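Local coordinates for Serine/threonine-protein kinase BRSK1 (Mus musculus, PDB 5IRI) that phosphorylates proteins on serine and threonine, and probably holds its own kinase activity in check through the C-terminal autoinhibitory and kinase-associated (KA1) region, at residues Gln17-Leu22 with Ser99-Leu104; Ser53-Tyr58 with Arg72-Ile77; Val35-Ser40 with Glu117-Gln122; Ser28-Asp33 with Ala121-Thr126. All coordinates share one frame; numbering follows the deposited sequence.

Contact 1: residues Gln17-Leu22 with Ser99-Leu104; sequences QIFLVL and SVTFTL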
loop_
_atom_site.group_PDB
_atom_site.type_symbol
_atom_site.label_atom_id
_atom_site.label_comp_id
_atom_site.label_asym_id
_atom_site.label_seq_id
_atom_site.Cartn_x
_atom_site.Cartn_y
_atom_site.Cartn_z
ATOM N N GLN A 17 -0.593 -0.107 -10.886
ATOM C CA GLN A 17 -0.203 -1.144 -9.946
ATOM C C GLN A 17 1.269 -0.970 -9.601
ATOM O O GLN A 17 2.098 -0.717 -10.479
ATOM C CB GLN A 17 -0.443 -2.543 -10.515
ATOM C CG GLN A 17 -1.837 -3.088 -10.255
ATOM C CD GLN A 17 -1.994 -4.559 -10.647
ATOM O OE1 GLN A 17 -1.349 -5.046 -11.575
ATOM N NE2 GLN A 17 -2.865 -5.269 -9.936
ATOM N N ILE A 18 1.590 -1.095 -8.319
ATOM C CA ILE A 18 2.963 -1.081 -7.840
ATOM C C ILE A 18 3.189 -2.375 -7.078
ATOM O O ILE A 18 2.329 -2.793 -6.297
ATOM C CB ILE A 18 3.227 0.136 -6.947
ATOM C CG1 ILE A 18 2.886 1.417 -7.699
ATOM C CG2 ILE A 18 4.657 0.139 -6.469
ATOM C CD1 ILE A 18 3.319 2.648 -6.974
ATOM N N PHE A 19 4.317 -3.028 -7.317
ATOM C CA PHE A 19 4.585 -4.280 -6.638
ATOM C C PHE A 19 5.807 -4.140 -5.753
ATOM O O PHE A 19 6.711 -3.350 -6.026
ATOM C CB PHE A 19 4.794 -5.424 -7.609
ATOM C CG PHE A 19 3.652 -5.645 -8.537
ATOM C CD1 PHE A 19 3.488 -4.846 -9.647
ATOM C CD2 PHE A 19 2.740 -6.646 -8.314
ATOM C CE1 PHE A 19 2.437 -5.044 -10.513
ATOM C CE2 PHE A 19 1.695 -6.844 -9.183
ATOM C CZ PHE A 19 1.546 -6.045 -10.280
ATOM N N LEU A 20 5.810 -4.915 -4.682
ATOM C CA LEU A 20 6.950 -5.020 -3.787
ATOM C C LEU A 20 7.193 -6.504 -3.538
ATOM O O LEU A 20 6.279 -7.221 -3.124
ATOM C CB LEU A 20 6.676 -4.259 -2.492
ATOM C CG LEU A 20 7.781 -4.278 -1.448
ATOM C CD1 LEU A 20 9.103 -3.950 -2.107
ATOM C CD2 LEU A 20 7.476 -3.274 -0.350
ATOM N N VAL A 21 8.396 -6.987 -3.844
ATOM C CA VAL A 21 8.751 -8.395 -3.661
ATOM C C VAL A 21 9.762 -8.493 -2.527
ATOM O O VAL A 21 10.707 -7.695 -2.459
ATOM C CB VAL A 21 9.301 -9.011 -4.960
ATOM C CG1 VAL A 21 9.684 -10.463 -4.747
ATOM C CG2 VAL A 21 8.275 -8.908 -6.046
ATOM N N LEU A 22 9.543 -9.453 -1.627
ATOM C CA LEU A 22 10.245 -9.557 -0.359
ATOM C C LEU A 22 10.656 -10.998 -0.130
ATOM O O LEU A 22 9.855 -11.908 -0.310
ATOM C CB LEU A 22 9.380 -9.109 0.809
ATOM C CG LEU A 22 9.055 -7.644 0.968
ATOM C CD1 LEU A 22 7.582 -7.487 0.815
ATOM C CD2 LEU A 22 9.478 -7.200 2.335
ATOM N N SER A 99 4.946 -11.210 -2.192
ATOM C CA SER A 99 4.741 -10.000 -2.972
ATOM C C SER A 99 3.594 -9.202 -2.376
ATOM O O SER A 99 2.611 -9.780 -1.906
ATOM C CB SER A 99 4.449 -10.315 -4.429
ATOM O OG SER A 99 3.322 -11.162 -4.535
ATOM N N VAL A 100 3.731 -7.879 -2.385
ATOM C CA VAL A 100 2.671 -6.960 -1.988
ATOM C C VAL A 100 2.269 -6.180 -3.226
ATOM O O VAL A 100 3.098 -5.495 -3.835
ATOM C CB VAL A 100 3.112 -6.015 -0.857
ATOM C CG1 VAL A 100 1.949 -5.179 -0.373
ATOM C CG2 VAL A 100 3.691 -6.792 0.305
ATOM N N THR A 101 1.008 -6.285 -3.600
ATOM C CA THR A 101 0.470 -5.572 -4.747
ATOM C C THR A 101 -0.323 -4.362 -4.257
ATOM O O THR A 101 -1.207 -4.502 -3.404
ATOM C CB THR A 101 -0.409 -6.513 -5.568
ATOM O OG1 THR A 101 0.275 -7.759 -5.750
ATOM C CG2 THR A 101 -0.738 -5.912 -6.913
ATOM N N PHE A 102 0.005 -3.183 -4.780
ATOM C CA PHE A 102 -0.728 -1.950 -4.494
ATOM C C PHE A 102 -1.510 -1.588 -5.747
ATOM O O PHE A 102 -0.919 -1.266 -6.781
ATOM C CB PHE A 102 0.207 -0.805 -4.110
ATOM C CG PHE A 102 0.933 -1.018 -2.833
ATOM C CD1 PHE A 102 2.152 -1.667 -2.813
ATOM C CD2 PHE A 102 0.416 -0.554 -1.645
ATOM C CE1 PHE A 102 2.843 -1.871 -1.630
ATOM C CE2 PHE A 102 1.108 -0.754 -0.454
ATOM C CZ PHE A 102 2.329 -1.419 -0.457
ATOM N N THR A 103 -2.828 -1.612 -5.659
ATOM C CA THR A 103 -3.679 -1.447 -6.827
ATOM C C THR A 103 -4.521 -0.195 -6.682
ATOM O O THR A 103 -5.271 -0.055 -5.709
ATOM C CB THR A 103 -4.593 -2.644 -7.007
ATOM O OG1 THR A 103 -3.839 -3.847 -6.837
ATOM C CG2 THR A 103 -5.196 -2.612 -8.370
ATOM N N LEU A 104 -4.414 0.698 -7.653
ATOM C CA LEU A 104 -5.158 1.944 -7.598
ATOM C C LEU A 104 -6.603 1.689 -8.002
ATOM O O LEU A 104 -6.860 1.097 -9.051
ATOM C CB LEU A 104 -4.508 2.979 -8.507
ATOM C CG LEU A 104 -5.148 4.352 -8.580
ATOM C CD1 LEU A 104 -5.305 4.946 -7.198
ATOM C CD2 LEU A 104 -4.280 5.229 -9.445
#
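Strands Gln17-Leu22 and Ser99-Leu104 run antiparallel, their axes 4.6 Å apart at closest and their directions 168° from one another. Ile18 with Phe102 and Leu20 with Val100 are hydrogen-bonded pairs, each joined by two N-H to O bonds; the shortest runs from Val100 N to Leu20 O at 2.7 Å. Phe19-Thr101 lies between them, with Gln17-Thr103 and Val21-Ser99 beyond on the two ends, all non-hydrogen-bonded; here CA-H groups approach carbonyl oxygens, as Gln17 CA does Phe102 O at 3.2 Å.

Ile18, Leu20, Val100 and Phe102 share one face. Ile18 CB and Phe102 CB stand 4.2 Å apart. Ile18 O lies in the plane of the Phe102 ring, at its edge. Farther along, Leu22 CD1 reaches across to Val100 CG2 at 4.0 Å. Helix 109-124 packs on this face, with Ile119 on Phe102 and Leu123 on Leu20.

On the other face Phe19 and Thr101 lie alongside each other, pointing the same way. The methyl of Thr101, anti to its own backbone N (OG1 chi1 -47°), stands 3.5 Å from Phe19 CE2. Gln17 is extended beyond CG and runs beside Thr103, bringing NE2 to 3.5 Å from Thr103 OG1, a near approach that is not a hydrogen bond.

The backbones of Phe19 and Val21 bond to strand 9-12, and that of Thr101 to Asp76, so both strands are interior members of the sheet. The chemistry divides accordingly: the side chains of these strands beneath the helix are all apolar, whereas the other face is mixed and partly exposed, with hydroxyls and an amide among methyls and a ring.

Contact 2: residues Ser53-Tyr58 with Arg72-Ile77; sequences SFRAEY and RFQVDI
Ala56 is the smallest bump between strands Ser53-Tyr58 and Arg72-Ile77, and it rests on the flat of the Phe73 ring: Ala56 CB stands 3.5 Å above the ring plane, offset toward the rim, in a CH-pi contact. Phe73 achieves this because its CG sits between the backbone N and the carbonyl carbon (chi1 62°), which swings the ring across to the neighbouring strand. The strands are antiparallel at 161°, with Ala56-Phe73 and Phe54-Val75 as the hydrogen-bonded pairs; Phe54 N to Val75 O measures 2.7 Å.

On the same face Phe54 abuts Val75 through their CB atoms, and Ile77 leans over so that its CD1 fits against the edge of the Phe54 ring at CE2, 4.2 Å away. Phe38 and Ile34 of helix 27-40 also pack on Val75, while Ile119 of helix 109-124 packs on Phe73.

The opposite face is polar. Ser53 CB sits beside the Asp76 carboxylate, 3.4 Å from Asp76 OD2. Glu57 and Arg72 stretch out side by side, their flat groups 35° apart, and Glu57 OE2 makes the salt bridge to Arg72 NE at 2.7 Å. Arg55 crosses Gln74 obliquely, and its NE donates to Gln74 OE1 at 3.0 Å. Gln74 then passes its NE2 to Asp76 OD2, which accepts on its syn lone pair at 3.0 Å.

Gln74 is thus held by both ends of its amide, which fixes how that group is flipped. It links guanidinium and carboxylate, accepting from the one and donating to the other, while Glu57 and Arg72 pair directly.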
loop_
_atom_site.group_PDB
_atom_site.type_symbol
_atom_site.label_atom_id
_atom_site.label_comp_id
_atom_site.label_asym_id
_atom_site.label_seq_id
_atom_site.Cartn_x
_atom_site.Cartn_y
_atom_site.Cartn_z
ATOM N N SER A 53 -5.580 -9.143 2.637
ATOM C CA SER A 53 -5.727 -8.002 1.751
ATOM C C SER A 53 -6.426 -6.866 2.480
ATOM O O SER A 53 -7.130 -7.073 3.474
ATOM C CB SER A 53 -6.478 -8.363 0.480
ATOM O OG SER A 53 -7.778 -8.764 0.793
ATOM N N PHE A 54 -6.209 -5.660 1.977
ATOM C CA PHE A 54 -6.683 -4.470 2.643
ATOM C C PHE A 54 -7.184 -3.496 1.599
ATOM O O PHE A 54 -6.786 -3.559 0.438
ATOM C CB PHE A 54 -5.577 -3.793 3.451
ATOM C CG PHE A 54 -4.947 -4.663 4.505
ATOM C CD1 PHE A 54 -5.493 -4.734 5.781
ATOM C CD2 PHE A 54 -3.773 -5.356 4.242
ATOM C CE1 PHE A 54 -4.893 -5.508 6.766
ATOM C CE2 PHE A 54 -3.162 -6.133 5.218
ATOM C CZ PHE A 54 -3.719 -6.213 6.485
ATOM N N ARG A 55 -8.064 -2.592 2.025
ATOM C CA ARG A 55 -8.385 -1.403 1.257
ATOM C C ARG A 55 -8.042 -0.170 2.081
ATOM O O ARG A 55 -7.842 -0.238 3.301
ATOM C CB ARG A 55 -9.842 -1.371 0.830
ATOM C CG ARG A 55 -10.221 -2.502 -0.093
ATOM C CD ARG A 55 -11.067 -1.994 -1.247
ATOM N NE ARG A 55 -11.424 -3.065 -2.172
ATOM C CZ ARG A 55 -12.562 -3.749 -2.116
ATOM N NH1 ARG A 55 -13.466 -3.471 -1.182
ATOM N NH2 ARG A 55 -12.793 -4.709 -3.000
ATOM N N ALA A 56 -7.934 0.960 1.395
ATOM C CA ALA A 56 -7.417 2.148 2.049
ATOM C C ALA A 56 -7.881 3.370 1.289
ATOM O O ALA A 56 -7.898 3.371 0.051
ATOM C CB ALA A 56 -5.890 2.117 2.123
ATOM N N GLU A 57 -8.259 4.403 2.045
ATOM C CA GLU A 57 -8.633 5.695 1.492
ATOM C C GLU A 57 -7.735 6.775 2.066
ATOM O O GLU A 57 -7.608 6.901 3.288
ATOM C CB GLU A 57 -10.084 6.033 1.782
ATOM C CG GLU A 57 -10.602 7.151 0.925
ATOM C CD GLU A 57 -12.045 7.486 1.218
ATOM O OE1 GLU A 57 -12.366 7.706 2.409
ATOM O OE2 GLU A 57 -12.852 7.527 0.259
ATOM N N TYR A 58 -7.124 7.546 1.186
ATOM C CA TYR A 58 -6.273 8.676 1.545
ATOM C C TYR A 58 -7.070 9.940 1.244
ATOM O O TYR A 58 -7.201 10.337 0.083
ATOM C CB TYR A 58 -4.965 8.613 0.764
ATOM C CG TYR A 58 -4.074 9.811 0.936
ATOM C CD1 TYR A 58 -4.206 10.907 0.108
ATOM C CD2 TYR A 58 -3.091 9.845 1.918
ATOM C CE1 TYR A 58 -3.409 12.011 0.257
ATOM C CE2 TYR A 58 -2.273 10.955 2.070
ATOM C CZ TYR A 58 -2.438 12.038 1.226
ATOM O OH TYR A 58 -1.646 13.160 1.337
ATOM N N ARG A 72 -8.221 6.002 -3.339
ATOM C CA ARG A 72 -8.636 4.706 -2.828
ATOM C C ARG A 72 -7.781 3.654 -3.507
ATOM O O ARG A 72 -7.663 3.646 -4.736
ATOM C CB ARG A 72 -10.105 4.419 -3.124
ATOM C CG ARG A 72 -11.084 5.439 -2.628
ATOM C CD ARG A 72 -12.425 4.772 -2.394
ATOM N NE ARG A 72 -13.332 5.661 -1.673
ATOM C CZ ARG A 72 -14.165 6.514 -2.263
ATOM N NH1 ARG A 72 -14.210 6.581 -3.589
ATOM N NH2 ARG A 72 -14.950 7.298 -1.531
ATOM N N PHE A 73 -7.187 2.772 -2.722
ATOM C CA PHE A 73 -6.393 1.717 -3.322
ATOM C C PHE A 73 -6.541 0.447 -2.507
ATOM O O PHE A 73 -7.110 0.435 -1.409
ATOM C CB PHE A 73 -4.920 2.110 -3.444
ATOM C CG PHE A 73 -4.244 2.383 -2.125
ATOM C CD1 PHE A 73 -4.418 3.590 -1.474
ATOM C CD2 PHE A 73 -3.420 1.431 -1.545
ATOM C CE1 PHE A 73 -3.794 3.834 -0.273
ATOM C CE2 PHE A 73 -2.792 1.679 -0.336
ATOM C CZ PHE A 73 -2.979 2.884 0.295
ATOM N N GLN A 74 -6.020 -0.628 -3.067
ATOM C CA GLN A 74 -6.096 -1.939 -2.458
ATOM C C GLN A 74 -4.689 -2.472 -2.289
ATOM O O GLN A 74 -3.814 -2.186 -3.107
ATOM C CB GLN A 74 -6.917 -2.878 -3.318
ATOM C CG GLN A 74 -7.020 -4.273 -2.777
ATOM C CD GLN A 74 -8.153 -5.062 -3.415
ATOM O OE1 GLN A 74 -9.247 -4.540 -3.668
ATOM N NE2 GLN A 74 -7.899 -6.329 -3.666
ATOM N N VAL A 75 -4.477 -3.232 -1.221
ATOM C CA VAL A 75 -3.202 -3.867 -0.925
ATOM C C VAL A 75 -3.446 -5.356 -0.785
ATOM O O VAL A 75 -4.287 -5.768 0.016
ATOM C CB VAL A 75 -2.576 -3.311 0.364
ATOM C CG1 VAL A 75 -1.278 -4.034 0.674
ATOM C CG2 VAL A 75 -2.360 -1.812 0.262
ATOM N N ASP A 76 -2.711 -6.157 -1.551
ATOM C CA ASP A 76 -2.803 -7.612 -1.482
ATOM C C ASP A 76 -1.427 -8.202 -1.246
ATOM O O ASP A 76 -0.454 -7.796 -1.891
ATOM C CB ASP A 76 -3.381 -8.190 -2.764
ATOM C CG ASP A 76 -4.710 -7.585 -3.119
ATOM O OD1 ASP A 76 -4.702 -6.443 -3.645
ATOM O OD2 ASP A 76 -5.749 -8.241 -2.855
ATOM N N ILE A 77 -1.359 -9.162 -0.332
ATOM C CA ILE A 77 -0.149 -9.902 -0.016
ATOM C C ILE A 77 -0.304 -11.300 -0.574
ATOM O O ILE A 77 -1.360 -11.909 -0.416
ATOM C CB ILE A 77 0.085 -9.952 1.498
ATOM C CG1 ILE A 77 -0.106 -8.571 2.114
ATOM C CG2 ILE A 77 1.467 -10.493 1.794
ATOM C CD1 ILE A 77 -0.231 -8.619 3.588
#

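Contact 3: residues Val35-Ser40 with Glu117-Gln122; sequences VHAFLS and ETIQAQ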
loop_
_atom_site.group_PDB
_atom_site.type_symbol
_atom_site.label_atom_id
_atom_site.label_comp_id
_atom_site.label_asym_id
_atom_site.label_seq_id
_atom_site.Cartn_x
_atom_site.Cartn_y
_atom_site.Cartn_z
ATOM N N VAL A 35 -0.009 -2.336 8.426
ATOM C CA VAL A 35 -1.036 -1.722 9.257
ATOM C C VAL A 35 -0.460 -0.560 10.040
ATOM O O VAL A 35 -1.073 0.508 10.120
ATOM C CB VAL A 35 -1.678 -2.772 10.175
ATOM C CG1 VAL A 35 -2.228 -2.118 11.407
ATOM C CG2 VAL A 35 -2.770 -3.528 9.415
ATOM N N HIS A 36 0.729 -0.742 10.613
ATOM C CA HIS A 36 1.450 0.382 11.203
ATOM C C HIS A 36 1.495 1.560 10.241
ATOM O O HIS A 36 1.211 2.697 10.628
ATOM C CB HIS A 36 2.865 -0.058 11.595
ATOM C CG HIS A 36 3.584 0.899 12.501
ATOM N ND1 HIS A 36 4.582 1.745 12.057
ATOM C CD2 HIS A 36 3.465 1.131 13.830
ATOM C CE1 HIS A 36 5.034 2.464 13.069
ATOM N NE2 HIS A 36 4.374 2.111 14.158
ATOM N N ALA A 37 1.822 1.300 8.972
ATOM C CA ALA A 37 1.903 2.375 7.990
ATOM C C ALA A 37 0.545 3.034 7.772
ATOM O O ALA A 37 0.456 4.267 7.691
ATOM C CB ALA A 37 2.468 1.835 6.678
ATOM N N PHE A 38 -0.522 2.234 7.664
ATOM C CA PHE A 38 -1.853 2.804 7.486
ATOM C C PHE A 38 -2.168 3.770 8.619
ATOM O O PHE A 38 -2.582 4.914 8.391
ATOM C CB PHE A 38 -2.898 1.692 7.433
ATOM C CG PHE A 38 -2.915 0.934 6.146
ATOM C CD1 PHE A 38 -2.371 1.475 4.994
ATOM C CD2 PHE A 38 -3.489 -0.327 6.082
ATOM C CE1 PHE A 38 -2.403 0.763 3.801
ATOM C CE2 PHE A 38 -3.519 -1.039 4.893
ATOM C CZ PHE A 38 -2.982 -0.496 3.762
ATOM N N LEU A 39 -1.953 3.318 9.854
ATOM C CA LEU A 39 -2.213 4.154 11.017
ATOM C C LEU A 39 -1.388 5.433 10.969
ATOM O O LEU A 39 -1.920 6.540 11.093
ATOM C CB LEU A 39 -1.907 3.360 12.281
ATOM C CG LEU A 39 -3.036 2.529 12.909
ATOM C CD1 LEU A 39 -4.160 2.174 11.943
ATOM C CD2 LEU A 39 -2.461 1.269 13.526
ATOM N N SER A 40 -0.084 5.292 10.748
ATOM C CA SER A 40 0.824 6.426 10.824
ATOM C C SER A 40 0.487 7.494 9.790
ATOM O O SER A 40 0.659 8.690 10.044
ATOM C CB SER A 40 2.251 5.936 10.639
ATOM O OG SER A 40 2.711 6.312 9.354
ATOM N N GLU A 117 4.855 4.683 -1.451
ATOM C CA GLU A 117 6.263 4.787 -1.077
ATOM C C GLU A 117 6.415 4.789 0.431
ATOM O O GLU A 117 7.192 4.004 0.996
ATOM C CB GLU A 117 6.878 6.047 -1.679
ATOM C CG GLU A 117 7.393 5.828 -3.073
ATOM C CD GLU A 117 7.618 7.116 -3.819
ATOM O OE1 GLU A 117 7.344 8.204 -3.252
ATOM O OE2 GLU A 117 8.073 7.021 -4.978
ATOM N N THR A 118 5.675 5.673 1.096
ATOM C CA THR A 118 5.613 5.633 2.545
ATOM C C THR A 118 5.393 4.212 3.049
ATOM O O THR A 118 6.078 3.764 3.975
ATOM C CB THR A 118 4.510 6.562 3.019
ATOM O OG1 THR A 118 4.693 7.845 2.399
ATOM C CG2 THR A 118 4.542 6.691 4.527
ATOM N N ILE A 119 4.489 3.466 2.407
ATOM C CA ILE A 119 4.168 2.128 2.887
ATOM C C ILE A 119 5.341 1.183 2.669
ATOM O O ILE A 119 5.752 0.463 3.586
ATOM C CB ILE A 119 2.889 1.613 2.214
ATOM C CG1 ILE A 119 1.707 2.515 2.550
ATOM C CG2 ILE A 119 2.583 0.232 2.671
ATOM C CD1 ILE A 119 0.450 2.127 1.825
ATOM N N GLN A 120 5.895 1.156 1.455
ATOM C CA GLN A 120 7.069 0.320 1.217
ATOM C C GLN A 120 8.200 0.639 2.181
ATOM O O GLN A 120 8.983 -0.250 2.530
ATOM C CB GLN A 120 7.570 0.499 -0.206
ATOM C CG GLN A 120 6.578 0.152 -1.276
ATOM C CD GLN A 120 7.228 0.104 -2.640
ATOM O OE1 GLN A 120 8.136 0.871 -2.928
ATOM N NE2 GLN A 120 6.777 -0.812 -3.478
ATOM N N ALA A 121 8.311 1.897 2.609
ATOM C CA ALA A 121 9.402 2.283 3.494
ATOM C C ALA A 121 9.329 1.542 4.817
ATOM O O ALA A 121 10.344 1.045 5.312
ATOM C CB ALA A 121 9.380 3.789 3.717
ATOM N N GLN A 122 8.141 1.461 5.412
ATOM C CA GLN A 122 8.026 0.699 6.646
ATOM C C GLN A 122 8.303 -0.762 6.398
ATOM O O GLN A 122 8.817 -1.456 7.277
ATOM C CB GLN A 122 6.644 0.879 7.253
ATOM C CG GLN A 122 6.544 0.402 8.707
ATOM C CD GLN A 122 7.182 1.370 9.702
ATOM O OE1 GLN A 122 6.693 2.491 9.906
ATOM N NE2 GLN A 122 8.276 0.933 10.334
#
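His36 ND1 donates to Gln122 OE1 at 3.1 Å, a weak and bent hydrogen bond that is the polar link between helix segments Val35-Ser40 and Glu117-Gln122. The acceptor lies in the plane of the imidazole, at its edge, whereas the amide stands almost perpendicular to the ring, the two planes being 89° apart. Gln122 reaches this place because its chain bends at chi2 (76°), turning the amide sidelong toward the histidine.

The two helices, 27-40 and 109-124, belong to the beta-beta-alpha-beta-beta-beta-beta-alpha order of this KA1 domain: both lie on one side of the antiparallel sheet, and here they meet each other above it. Their axes come within 9.0 Å and their directions differ by 135°, so they run broadly antiparallel but splayed.

Ala37 faces the other helix. Its CB points toward Ile119 and lies 4.2 Å from Ile119 CA, and the same methyl, Ala37 CB, lies near Gln122 CB at 4.3 Å. With only a methyl at this spot, the backbones can approach until the CA atoms of Ala37 and Ile119 are 5.6 Å apart.

Moving down toward the sheet, the contact becomes wholly apolar. Phe38 leaves its helix pointing away from the partner, yet its ring ends nearer; it also packs on Phe73 and Val75 of strand 71-79 and on Ala56, and its ring meets that of His46. Ile119 likewise touches Phe73. The polar pair therefore sits on the side away from the sheet and the hydrophobic one below, where Ile119 CD1 comes within 3.7 Å of Phe38 CE1.

Contact 4: residues Ser28-Asp33 with Ala121-Thr126; sequences SSIKAD and AQLLST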
loop_
_atom_site.group_PDB
_atom_site.type_symbol
_atom_site.label_atom_id
_atom_site.label_comp_id
_atom_site.label_asym_id
_atom_site.label_seq_id
_atom_site.Cartn_x
_atom_site.Cartn_y
_atom_site.Cartn_z
ATOM N N SER A 28 3.247 -12.494 9.023
ATOM C CA SER A 28 2.845 -11.686 10.169
ATOM C C SER A 28 3.535 -10.331 10.145
ATOM O O SER A 28 2.878 -9.295 10.293
ATOM C CB SER A 28 3.152 -12.423 11.475
ATOM O OG SER A 28 4.515 -12.805 11.541
ATOM N N SER A 29 4.858 -10.321 9.927
ATOM C CA SER A 29 5.625 -9.079 9.942
ATOM C C SER A 29 5.208 -8.139 8.827
ATOM O O SER A 29 5.225 -6.920 9.009
ATOM C CB SER A 29 7.120 -9.372 9.826
ATOM O OG SER A 29 7.568 -10.188 10.892
ATOM N N ILE A 30 4.858 -8.676 7.664
ATOM C CA ILE A 30 4.392 -7.831 6.572
ATOM C C ILE A 30 3.053 -7.214 6.925
ATOM O O ILE A 30 2.825 -6.024 6.692
ATOM C CB ILE A 30 4.305 -8.640 5.267
ATOM C CG1 ILE A 30 5.703 -9.061 4.800
ATOM C CG2 ILE A 30 3.582 -7.835 4.186
ATOM C CD1 ILE A 30 5.716 -10.052 3.667
ATOM N N LYS A 31 2.139 -8.022 7.467
ATOM C CA LYS A 31 0.847 -7.503 7.883
ATOM C C LYS A 31 1.037 -6.416 8.923
ATOM O O LYS A 31 0.465 -5.328 8.811
ATOM C CB LYS A 31 -0.035 -8.635 8.418
ATOM C CG LYS A 31 -0.666 -9.530 7.353
ATOM C CD LYS A 31 -1.701 -10.479 7.974
ATOM C CE LYS A 31 -2.955 -9.716 8.450
ATOM N NZ LYS A 31 -4.024 -10.603 9.013
ATOM N N ALA A 32 1.875 -6.677 9.927
ATOM C CA ALA A 32 2.119 -5.666 10.945
ATOM C C ALA A 32 2.618 -4.371 10.322
ATOM O O ALA A 32 2.011 -3.310 10.513
ATOM C CB ALA A 32 3.106 -6.189 11.978
ATOM N N ASP A 33 3.690 -4.452 9.525
ATOM C CA ASP A 33 4.289 -3.266 8.919
ATOM C C ASP A 33 3.279 -2.457 8.111
ATOM O O ASP A 33 3.261 -1.219 8.199
ATOM C CB ASP A 33 5.455 -3.673 8.020
ATOM C CG ASP A 33 6.725 -3.952 8.790
ATOM O OD1 ASP A 33 6.911 -3.417 9.903
ATOM O OD2 ASP A 33 7.558 -4.702 8.253
ATOM N N ALA A 121 8.311 1.897 2.609
ATOM C CA ALA A 121 9.402 2.283 3.494
ATOM C C ALA A 121 9.329 1.542 4.817
ATOM O O ALA A 121 10.344 1.045 5.312
ATOM C CB ALA A 121 9.380 3.789 3.717
ATOM N N GLN A 122 8.141 1.461 5.412
ATOM C CA GLN A 122 8.026 0.699 6.646
ATOM C C GLN A 122 8.303 -0.762 6.398
ATOM O O GLN A 122 8.817 -1.456 7.277
ATOM C CB GLN A 122 6.644 0.879 7.253
ATOM C CG GLN A 122 6.544 0.402 8.707
ATOM C CD GLN A 122 7.182 1.370 9.702
ATOM O OE1 GLN A 122 6.693 2.491 9.906
ATOM N NE2 GLN A 122 8.276 0.933 10.334
ATOM N N LEU A 123 7.999 -1.228 5.190
ATOM C CA LEU A 123 8.147 -2.630 4.840
ATOM C C LEU A 123 9.601 -3.038 4.692
ATOM O O LEU A 123 9.893 -4.235 4.661
ATOM C CB LEU A 123 7.358 -2.913 3.559
ATOM C CG LEU A 123 5.916 -3.373 3.791
ATOM C CD1 LEU A 123 5.149 -3.574 2.502
ATOM C CD2 LEU A 123 5.949 -4.665 4.571
ATOM N N LEU A 124 10.518 -2.086 4.604
ATOM C CA LEU A 124 11.934 -2.414 4.532
ATOM C C LEU A 124 12.587 -2.562 5.898
ATOM O O LEU A 124 13.551 -3.330 6.031
ATOM C CB LEU A 124 12.660 -1.341 3.733
ATOM C CG LEU A 124 12.827 -1.679 2.257
ATOM C CD1 LEU A 124 11.611 -2.450 1.696
ATOM C CD2 LEU A 124 13.066 -0.385 1.507
ATOM N N SER A 125 12.094 -1.836 6.904
ATOM C CA SER A 125 12.670 -1.903 8.241
ATOM C C SER A 125 12.621 -3.327 8.773
ATOM O O SER A 125 11.618 -4.031 8.624
ATOM C CB SER A 125 11.932 -0.962 9.192
ATOM O OG SER A 125 12.045 0.373 8.749
ATOM N N THR A 126 13.719 -3.758 9.380
ATOM C CA THR A 126 13.756 -5.078 9.996
ATOM C C THR A 126 14.183 -4.963 11.455
ATOM O O THR A 126 13.495 -5.464 12.348
ATOM C CB THR A 126 14.703 -6.049 9.246
ATOM O OG1 THR A 126 16.063 -5.627 9.409
ATOM C CG2 THR A 126 14.351 -6.103 7.753
#
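Leu123 CD2 is the apolar hub between helix segment Ser28-Asp33 and the last modelled residues, Ala121-Thr126. This one methyl touches two residues a turn apart: Asp33 CB at 3.6 Å and Ile30 CG2 at 4.0 Å. In both cases the side chains approach slantwise. Ile30 presents its CG2 branch, which is anti to the backbone N, while CG1 lies beside that N (chi1 -67°). Ile30 continues the hydrophobic layer to Tyr98 and Val100 of strand 98-106 and to Ile77.

The backbones draw nearest where Asp33 faces Leu123, with CA atoms 5.7 Å apart. These are the N-terminal half of helix 27-40 and the last part of helix 109-124, the two helices that lie on the same side of the KA1 sheet; here the end of the modelled chain is set against the first helix.

The polar neighbours meet without any hydrogen bond between the segments. Asp33 aims its carboxylate at the backbone of the other segment, its CG 3.6 Å from Gln122 O. No hydrogen bond joins Asp33 OD2 and Gln122 O; if the carboxylate is ionised, both are acceptors. The Asp33 and Gln122 side chains cross at about a right angle, and the aliphatic part of Gln122 does the touching: its CG lies 3.7 Å from Asp33 O and 4.0 Å from Asp33 OD1.

Charge enters from a third residue. Lys25 NZ hydrogen-bonds to Leu123 O and Ser125 O, and makes a long, weak ion pair with Asp33 OD2. Its positive charge probably eases the gathering of oxygens here.

In the fold
After strand 9-12, strand 17-22 opens contact 1 and waits for residues 99-104, which close its loop. Helix 27-40 follows, supplying residues 28-33 to contact 4 and 35-40 to contact 3; both loops are closed later by the final helix, so each crosses contact 1. Strands 53-58 and 71-79 then pair directly in contact 2, whose short loop falls within the spans of the other three. Contacts 1 and 2 lie in one sheet and meet where Thr101 N approaches Asp76 O. Contacts 3 and 4 join the two helices, sharing Ala121 and Gln122, and rest on that sheet at further points such as Val35 on Phe54 and Lys31 on Ile77.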